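24-sterol C-methyltransferase (PDB 6F5Z) probably transfers a methyl group from S-adenosyl-L-methionine as a methyltransferase that works in complex with the Trm112 activator protein. Local coordinates at residues A166-R169 and E170-D174; D201-T205 and R206-V210; V75-A78 and R79-D83. One frame throughout, in Å; residues are numbered along the deposited sequence.

Contact 1. Residues A166-R169 and E170-D174; sequences AEYR and EAFRD
Tyr168 and Phe172, one turn apart on helix 165-174, send their rings off the same side of the helix, and the Phe172 edge carbon CE1 comes to the rim of the Tyr168 ring, near its plane, 4.2 Å from CD1. The two do not stack; Tyr168 meets Trp163 edge-to-face, and the Phe172 ring meets that of Phe136, their planes about 20° apart. With CG anti to its carbonyl carbon (chi1 -90°), Phe172 also leans back over the preceding turn, where its CD1 lies 3.2 Å from Tyr168 O. That oxygen accepts the Phe172 N-H at 3.0 Å. Phe172 further touches Cys138, Val179 and Thr221 of the sheet. Replacing Phe172 by an alanine removes the ring, which would probably open a gap against Cys138 and Phe136 and leave the Tyr168 rim without its neighbour. On another side of the helix Arg169, bent at chi3, and the extended Arg173 converge on one carboxylate: NE of Arg169 and NH2 of Arg173, 4.3 Å apart, both form salt bridges to Glu37 OE2 of the second subunit, while Arg169 NH1 bonds to Gln182. The helix is thus two-sided: an aromatic side packs on strands 134-140, 178-185 and 218-224, and a basic side grips Glu37, so that one acceptor probably balances both guanidinium groups where the subunits meet.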
loop_
_atom_site.group_PDB
_atom_site.type_symbol
_atom_site.label_atom_id
_atom_site.label_comp_id
_atom_site.label_asym_id
_atom_site.label_seq_id
_atom_site.Cartn_x
_atom_site.Cartn_y
_atom_site.Cartn_z
ATOM N N ALA B 166 5.622 1.843 -14.563
ATOM C CA ALA B 166 6.839 1.024 -14.372
ATOM C C ALA B 166 8.058 1.864 -14.031
ATOM O O ALA B 166 8.869 1.490 -13.170
ATOM C CB ALA B 166 7.098 0.155 -15.605
ATOM N N GLU B 167 8.201 3.012 -14.684
ATOM C CA GLU B 167 9.342 3.880 -14.379
ATOM C C GLU B 167 9.320 4.414 -12.952
ATOM O O GLU B 167 10.379 4.578 -12.330
ATOM C CB GLU B 167 9.437 5.025 -15.381
ATOM C CG GLU B 167 10.012 4.542 -16.715
ATOM C CD GLU B 167 9.862 5.517 -17.867
ATOM O OE1 GLU B 167 8.851 6.253 -17.920
ATOM O OE2 GLU B 167 10.741 5.497 -18.760
ATOM N N TYR B 168 8.110 4.700 -12.403
ATOM C CA TYR B 168 8.026 5.139 -11.005
ATOM C C TYR B 168 8.461 3.977 -10.098
ATOM O O TYR B 168 9.227 4.201 -9.173
ATOM C CB TYR B 168 6.575 5.512 -10.641
ATOM C CG TYR B 168 6.314 6.985 -10.848
ATOM C CD1 TYR B 168 6.643 7.918 -9.864
ATOM C CD2 TYR B 168 5.761 7.464 -12.043
ATOM C CE1 TYR B 168 6.460 9.285 -10.068
ATOM C CE2 TYR B 168 5.537 8.833 -12.237
ATOM C CZ TYR B 168 5.928 9.740 -11.266
ATOM O OH TYR B 168 5.776 11.086 -11.463
ATOM N N ARG B 169 8.056 2.731 -10.399
ATOM C CA ARG B 169 8.466 1.613 -9.528
ATOM C C ARG B 169 9.985 1.416 -9.598
ATOM O O ARG B 169 10.635 1.229 -8.560
ATOM C CB ARG B 169 7.742 0.307 -9.917
ATOM C CG ARG B 169 6.222 0.416 -9.838
ATOM C CD ARG B 169 5.493 -0.943 -9.828
ATOM N NE ARG B 169 5.871 -1.804 -10.952
ATOM C CZ ARG B 169 5.320 -1.732 -12.162
ATOM N NH1 ARG B 169 4.422 -0.785 -12.442
ATOM N NH2 ARG B 169 5.679 -2.587 -13.116
ATOM N N GLU B 170 10.536 1.467 -10.828
ATOM C CA GLU B 170 11.968 1.285 -11.004
ATOM C C GLU B 170 12.747 2.386 -10.302
ATOM O O GLU B 170 13.749 2.106 -9.648
ATOM C CB GLU B 170 12.311 1.269 -12.505
ATOM C CG GLU B 170 11.721 0.081 -13.265
ATOM C CD GLU B 170 11.593 0.220 -14.779
ATOM O OE1 GLU B 170 12.079 1.226 -15.345
ATOM O OE2 GLU B 170 10.989 -0.681 -15.405
ATOM N N ALA B 171 12.287 3.657 -10.416
ATOM C CA ALA B 171 13.018 4.768 -9.788
ATOM C C ALA B 171 12.965 4.627 -8.264
ATOM O O ALA B 171 13.943 4.950 -7.588
ATOM C CB ALA B 171 12.381 6.089 -10.188
ATOM N N PHE B 172 11.814 4.205 -7.701
ATOM C CA PHE B 172 11.740 4.044 -6.251
ATOM C C PHE B 172 12.757 2.996 -5.803
ATOM O O PHE B 172 13.518 3.257 -4.882
ATOM C CB PHE B 172 10.344 3.554 -5.857
ATOM C CG PHE B 172 9.338 4.651 -5.575
ATOM C CD1 PHE B 172 9.265 5.773 -6.391
ATOM C CD2 PHE B 172 8.407 4.507 -4.560
ATOM C CE1 PHE B 172 8.281 6.767 -6.171
ATOM C CE2 PHE B 172 7.469 5.520 -4.303
ATOM C CZ PHE B 172 7.393 6.619 -5.123
ATOM N N ARG B 173 12.817 1.873 -6.519
ATOM C CA ARG B 173 13.770 0.817 -6.125
ATOM C C ARG B 173 15.203 1.318 -6.296
ATOM O O ARG B 173 16.043 1.017 -5.447
ATOM C CB ARG B 173 13.540 -0.456 -6.939
ATOM C CG ARG B 173 12.158 -1.056 -6.684
ATOM C CD ARG B 173 11.980 -2.456 -7.251
ATOM N NE ARG B 173 10.585 -2.909 -7.105
ATOM C CZ ARG B 173 9.709 -3.005 -8.103
ATOM N NH1 ARG B 173 10.065 -2.688 -9.345
ATOM N NH2 ARG B 173 8.475 -3.429 -7.870
ATOM N N ASP B 174 15.487 2.080 -7.394
ATOM C CA ASP B 174 16.854 2.586 -7.590
ATOM C C ASP B 174 17.282 3.536 -6.464
ATOM O O ASP B 174 18.485 3.645 -6.167
ATOM C CB ASP B 174 17.013 3.233 -8.964
ATOM C CG ASP B 174 16.964 2.263 -10.125
ATOM O OD1 ASP B 174 17.088 1.041 -9.886
ATOM O OD2 ASP B 174 16.798 2.724 -11.282
#

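Contact 2. Residues D201-T205 and R206-V210; sequences DDWET and REAMV
Trp203 holds its CG beside the backbone N, and Met209 answers with CG anti to its own N (chi1 -168°) and the chain extended beyond it, which carries CG and the thioether across the indole face. The two side chains cross at about a right angle. Met209 CG sits squarely over the five-membered ring, 3.8 Å from the centroid and 9° off the Trp203 ring normal, a CH-pi contact. The sulfur follows obliquely, with SD 3.7 Å from Trp203 CD1, making a Met-aromatic pair. At the six-membered end of the indole, CE3 of Trp203 packs 3.9 Å from CB of Ala208. Thr205 turns its hydroxyl back over its own backbone (chi1 65°), from where OG1 accepts the N-H of Ala208 at 3.1 Å. Its carbonyl O receives only weak bonds, from Ala208 N and from Met209 N at 3.4 Å. Phe198 touches both Trp203 and Met209, and the Trp203 ring also meets His148. Thr205 is the N-cap of helix 206-216, its side chain standing in for the missing helical acceptor, as is classic for threonine at a helix start.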
loop_
_atom_site.group_PDB
_atom_site.type_symbol
_atom_site.label_atom_id
_atom_site.label_comp_id
_atom_site.label_asym_id
_atom_site.label_seq_id
_atom_site.Cartn_x
_atom_site.Cartn_y
_atom_site.Cartn_z
ATOM N N ASP B 201 -13.653 23.319 -23.472
ATOM C CA ASP B 201 -12.330 23.926 -23.575
ATOM C C ASP B 201 -11.208 22.869 -23.462
ATOM O O ASP B 201 -10.226 22.942 -24.182
ATOM C CB ASP B 201 -12.142 25.052 -22.531
ATOM C CG ASP B 201 -12.489 24.726 -21.075
ATOM O OD1 ASP B 201 -13.308 23.810 -20.842
ATOM O OD2 ASP B 201 -11.979 25.425 -20.171
ATOM N N ASP B 202 -11.383 21.866 -22.595
ATOM C CA ASP B 202 -10.351 20.857 -22.395
ATOM C C ASP B 202 -10.515 19.555 -23.215
ATOM O O ASP B 202 -9.515 18.874 -23.491
ATOM C CB ASP B 202 -10.272 20.510 -20.896
ATOM C CG ASP B 202 -9.894 21.666 -19.981
ATOM O OD1 ASP B 202 -9.034 22.477 -20.377
ATOM O OD2 ASP B 202 -10.418 21.718 -18.836
ATOM N N TRP B 203 -11.757 19.187 -23.575
ATOM C CA TRP B 203 -12.009 17.866 -24.141
ATOM C C TRP B 203 -12.696 17.878 -25.446
ATOM O O TRP B 203 -13.753 18.503 -25.553
ATOM C CB TRP B 203 -12.856 17.058 -23.131
ATOM C CG TRP B 203 -12.187 17.009 -21.796
ATOM C CD1 TRP B 203 -12.456 17.790 -20.714
ATOM C CD2 TRP B 203 -11.009 16.260 -21.470
ATOM N NE1 TRP B 203 -11.538 17.550 -19.712
ATOM C CE2 TRP B 203 -10.658 16.592 -20.139
ATOM C CE3 TRP B 203 -10.271 15.271 -22.144
ATOM C CZ2 TRP B 203 -9.548 16.045 -19.503
ATOM C CZ3 TRP B 203 -9.161 14.740 -21.515
ATOM C CH2 TRP B 203 -8.794 15.150 -20.225
ATOM N N GLU B 204 -12.185 17.099 -26.403
ATOM C CA GLU B 204 -12.802 17.013 -27.718
ATOM C C GLU B 204 -13.987 16.056 -27.726
ATOM O O GLU B 204 -14.909 16.234 -28.513
ATOM C CB GLU B 204 -11.762 16.623 -28.790
ATOM C CG GLU B 204 -11.256 15.186 -28.732
ATOM C CD GLU B 204 -9.860 14.888 -29.257
ATOM O OE1 GLU B 204 -9.460 15.477 -30.288
ATOM O OE2 GLU B 204 -9.184 14.019 -28.658
ATOM N N THR B 205 -13.934 14.998 -26.880
ATOM C CA THR B 205 -14.996 13.993 -26.820
ATOM C C THR B 205 -15.233 13.634 -25.362
ATOM O O THR B 205 -14.322 13.769 -24.518
ATOM C CB THR B 205 -14.590 12.687 -27.550
ATOM O OG1 THR B 205 -13.483 12.049 -26.884
ATOM C CG2 THR B 205 -14.269 12.892 -29.050
ATOM N N ARG B 206 -16.456 13.204 -25.077
ATOM C CA ARG B 206 -16.807 12.731 -23.740
ATOM C C ARG B 206 -15.947 11.508 -23.391
ATOM O O ARG B 206 -15.535 11.365 -22.227
ATOM C CB ARG B 206 -18.284 12.343 -23.736
ATOM C CG ARG B 206 -18.843 12.208 -22.327
ATOM C CD ARG B 206 -20.330 11.849 -22.312
ATOM N NE ARG B 206 -20.829 11.814 -20.940
ATOM C CZ ARG B 206 -20.637 10.801 -20.089
ATOM N NH1 ARG B 206 -20.023 9.686 -20.497
ATOM N NH2 ARG B 206 -21.094 10.876 -18.844
ATOM N N GLU B 207 -15.710 10.601 -24.362
ATOM C CA GLU B 207 -14.926 9.379 -24.132
ATOM C C GLU B 207 -13.558 9.718 -23.542
ATOM O O GLU B 207 -13.059 8.999 -22.670
ATOM C CB GLU B 207 -14.699 8.586 -25.448
ATOM C CG GLU B 207 -15.921 7.854 -25.975
ATOM C CD GLU B 207 -16.853 8.626 -26.900
ATOM O OE1 GLU B 207 -16.908 9.879 -26.824
ATOM O OE2 GLU B 207 -17.645 7.947 -27.597
ATOM N N ALA B 208 -12.936 10.801 -24.049
ATOM C CA ALA B 208 -11.602 11.175 -23.558
ATOM C C ALA B 208 -11.669 11.675 -22.121
ATOM O O ALA B 208 -10.800 11.338 -21.306
ATOM C CB ALA B 208 -11.005 12.253 -24.474
ATOM N N MET B 209 -12.706 12.435 -21.790
ATOM C CA MET B 209 -12.860 12.950 -20.428
ATOM C C MET B 209 -13.107 11.785 -19.466
ATOM O O MET B 209 -12.528 11.744 -18.371
ATOM C CB MET B 209 -14.003 13.971 -20.360
ATOM C CG MET B 209 -13.990 14.730 -19.067
ATOM S SD MET B 209 -15.256 16.030 -19.093
ATOM C CE MET B 209 -14.814 16.877 -17.530
ATOM N N VAL B 210 -13.966 10.828 -19.863
ATOM C CA VAL B 210 -14.259 9.678 -18.999
ATOM C C VAL B 210 -12.955 8.908 -18.789
ATOM O O VAL B 210 -12.659 8.536 -17.657
ATOM C CB VAL B 210 -15.347 8.762 -19.617
ATOM C CG1 VAL B 210 -15.457 7.438 -18.863
ATOM C CG2 VAL B 210 -16.690 9.468 -19.629
#

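Contact 3. Residues V75-A78 and R79-D83; sequences VQNA and RAYTD
Val75 O takes the N-H of Arg79 at 3.0 Å, in the last turns of helix 72-80, the crossover helix of a beta-alpha-beta unit in the Rossmann-like methyltransferase domain. The Val75 side chain turns to Phe89 and Val91 of strand 87-91, and also packs on Ile50 of the UPF0434 family protein chain. Gln76 continues the helical pattern by accepting from Ala80 N at 3.1 Å. At Asn77 the side chain runs alongside that of Tyr81, both pointing the same way, with CB 3.8 Å from Tyr81 CE2 and the amide turned 51° from the ring. The Asn77 carbonyl oxygen lies over one face of that ring, 3.1 Å above its plane and displaced toward the rim. It also accepts a weak bond from Tyr81 N. Beyond the segments, Asn77 ND2 and Tyr81 OH share one acceptor, Asp16 OD2, which probably steadies the ends of both side chains, and Lys17 makes a cation-pi contact with the ring. Ala78 O serves the residues just past the helix end: Tyr81 N reaches it only weakly. The Thr82 hydroxyl, with OG1 anti to its carbonyl carbon (chi1 -53°), donates to Ala78 O at 2.7 Å, while Arg54 NH1 bonds to the same OG1.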
loop_
_atom_site.group_PDB
_atom_site.type_symbol
_atom_site.label_atom_id
_atom_site.label_comp_id
_atom_site.label_asym_id
_atom_site.label_seq_id
_atom_site.Cartn_x
_atom_site.Cartn_y
_atom_site.Cartn_z
ATOM N N VAL B 75 3.247 29.090 0.746
ATOM C CA VAL B 75 3.281 28.697 2.162
ATOM C C VAL B 75 2.715 29.787 3.079
ATOM O O VAL B 75 2.156 29.437 4.109
ATOM C CB VAL B 75 4.611 28.151 2.677
ATOM C CG1 VAL B 75 4.783 26.686 2.267
ATOM C CG2 VAL B 75 5.783 29.012 2.218
ATOM N N GLN B 76 2.763 31.083 2.660
ATOM C CA GLN B 76 2.090 32.145 3.429
ATOM C C GLN B 76 0.599 31.831 3.436
ATOM O O GLN B 76 -0.029 31.861 4.499
ATOM C CB GLN B 76 2.328 33.524 2.775
ATOM C CG GLN B 76 3.698 34.126 3.072
ATOM C CD GLN B 76 4.027 35.283 2.154
ATOM O OE1 GLN B 76 3.164 36.086 1.770
ATOM N NE2 GLN B 76 5.293 35.397 1.782
ATOM N N ASN B 77 0.037 31.458 2.258
ATOM C CA ASN B 77 -1.354 31.075 2.175
ATOM C C ASN B 77 -1.679 29.845 3.026
ATOM O O ASN B 77 -2.641 29.865 3.794
ATOM C CB ASN B 77 -1.751 30.842 0.728
ATOM C CG ASN B 77 -1.774 32.099 -0.105
ATOM O OD1 ASN B 77 -1.492 33.207 0.359
ATOM N ND2 ASN B 77 -2.132 31.935 -1.347
ATOM N N ALA B 78 -0.871 28.768 2.872
ATOM C CA ALA B 78 -1.088 27.531 3.624
ATOM C C ALA B 78 -1.142 27.790 5.130
ATOM O O ALA B 78 -2.043 27.281 5.795
ATOM C CB ALA B 78 0.002 26.528 3.292
ATOM N N ARG B 79 -0.243 28.624 5.635
ATOM C CA ARG B 79 -0.215 28.985 7.066
ATOM C C ARG B 79 -1.507 29.737 7.454
ATOM O O ARG B 79 -2.136 29.407 8.461
ATOM C CB ARG B 79 1.031 29.813 7.362
ATOM C CG ARG B 79 1.157 30.196 8.838
ATOM C CD ARG B 79 2.504 30.818 9.150
ATOM N NE ARG B 79 2.641 31.121 10.579
ATOM C CZ ARG B 79 2.197 32.233 11.168
ATOM N NH1 ARG B 79 1.565 33.162 10.460
ATOM N NH2 ARG B 79 2.370 32.415 12.471
ATOM N N ALA B 80 -1.947 30.687 6.602
ATOM C CA ALA B 80 -3.192 31.431 6.849
ATOM C C ALA B 80 -4.420 30.515 6.923
ATOM O O ALA B 80 -5.349 30.807 7.665
ATOM C CB ALA B 80 -3.384 32.472 5.753
ATOM N N TYR B 81 -4.398 29.346 6.235
ATOM C CA TYR B 81 -5.522 28.419 6.234
ATOM C C TYR B 81 -5.456 27.420 7.367
ATOM O O TYR B 81 -6.346 26.574 7.477
ATOM C CB TYR B 81 -5.576 27.620 4.919
ATOM C CG TYR B 81 -5.531 28.434 3.643
ATOM C CD1 TYR B 81 -6.255 29.621 3.517
ATOM C CD2 TYR B 81 -4.845 27.969 2.525
ATOM C CE1 TYR B 81 -6.238 30.352 2.331
ATOM C CE2 TYR B 81 -4.826 28.685 1.337
ATOM C CZ TYR B 81 -5.524 29.878 1.244
ATOM O OH TYR B 81 -5.493 30.593 0.083
ATOM N N THR B 82 -4.399 27.488 8.178
ATOM C CA THR B 82 -4.183 26.462 9.206
ATOM C C THR B 82 -4.468 26.991 10.611
ATOM O O THR B 82 -3.951 28.031 10.969
ATOM C CB THR B 82 -2.757 25.881 9.009
ATOM O OG1 THR B 82 -2.597 25.441 7.636
ATOM C CG2 THR B 82 -2.472 24.733 9.952
ATOM N N ASP B 83 -5.270 26.260 11.405
ATOM C CA ASP B 83 -5.667 26.693 12.754
ATOM C C ASP B 83 -4.899 25.983 13.890
ATOM O O ASP B 83 -5.439 25.810 14.986
ATOM C CB ASP B 83 -7.187 26.566 12.939
ATOM C CG ASP B 83 -8.025 27.440 12.010
ATOM O OD1 ASP B 83 -7.538 28.528 11.607
ATOM O OD2 ASP B 83 -9.164 27.032 11.678
#

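How the contacts relate
Along the chain the order is contact 3, contact 1, contact 2, each ending before the next begins. None touches another: centres lie about 30 Å apart for contacts 1 and 2, about 33 Å for contacts 1 and 3, and about 35 Å for contacts 2 and 3. Contacts 1 and 3 lie on opposite sides of the chain's centre, on helices 165-174 and 72-80, which pack on strands of the same mixed seven-stranded sheet. Contact 2 starts helix 206-216, which leads into strand 218-224 of that sheet. The helix of contact 3 meets the UPF0434 family chain and that of contact 1 the second subunit, so the two helices serve different interfaces of the assembly.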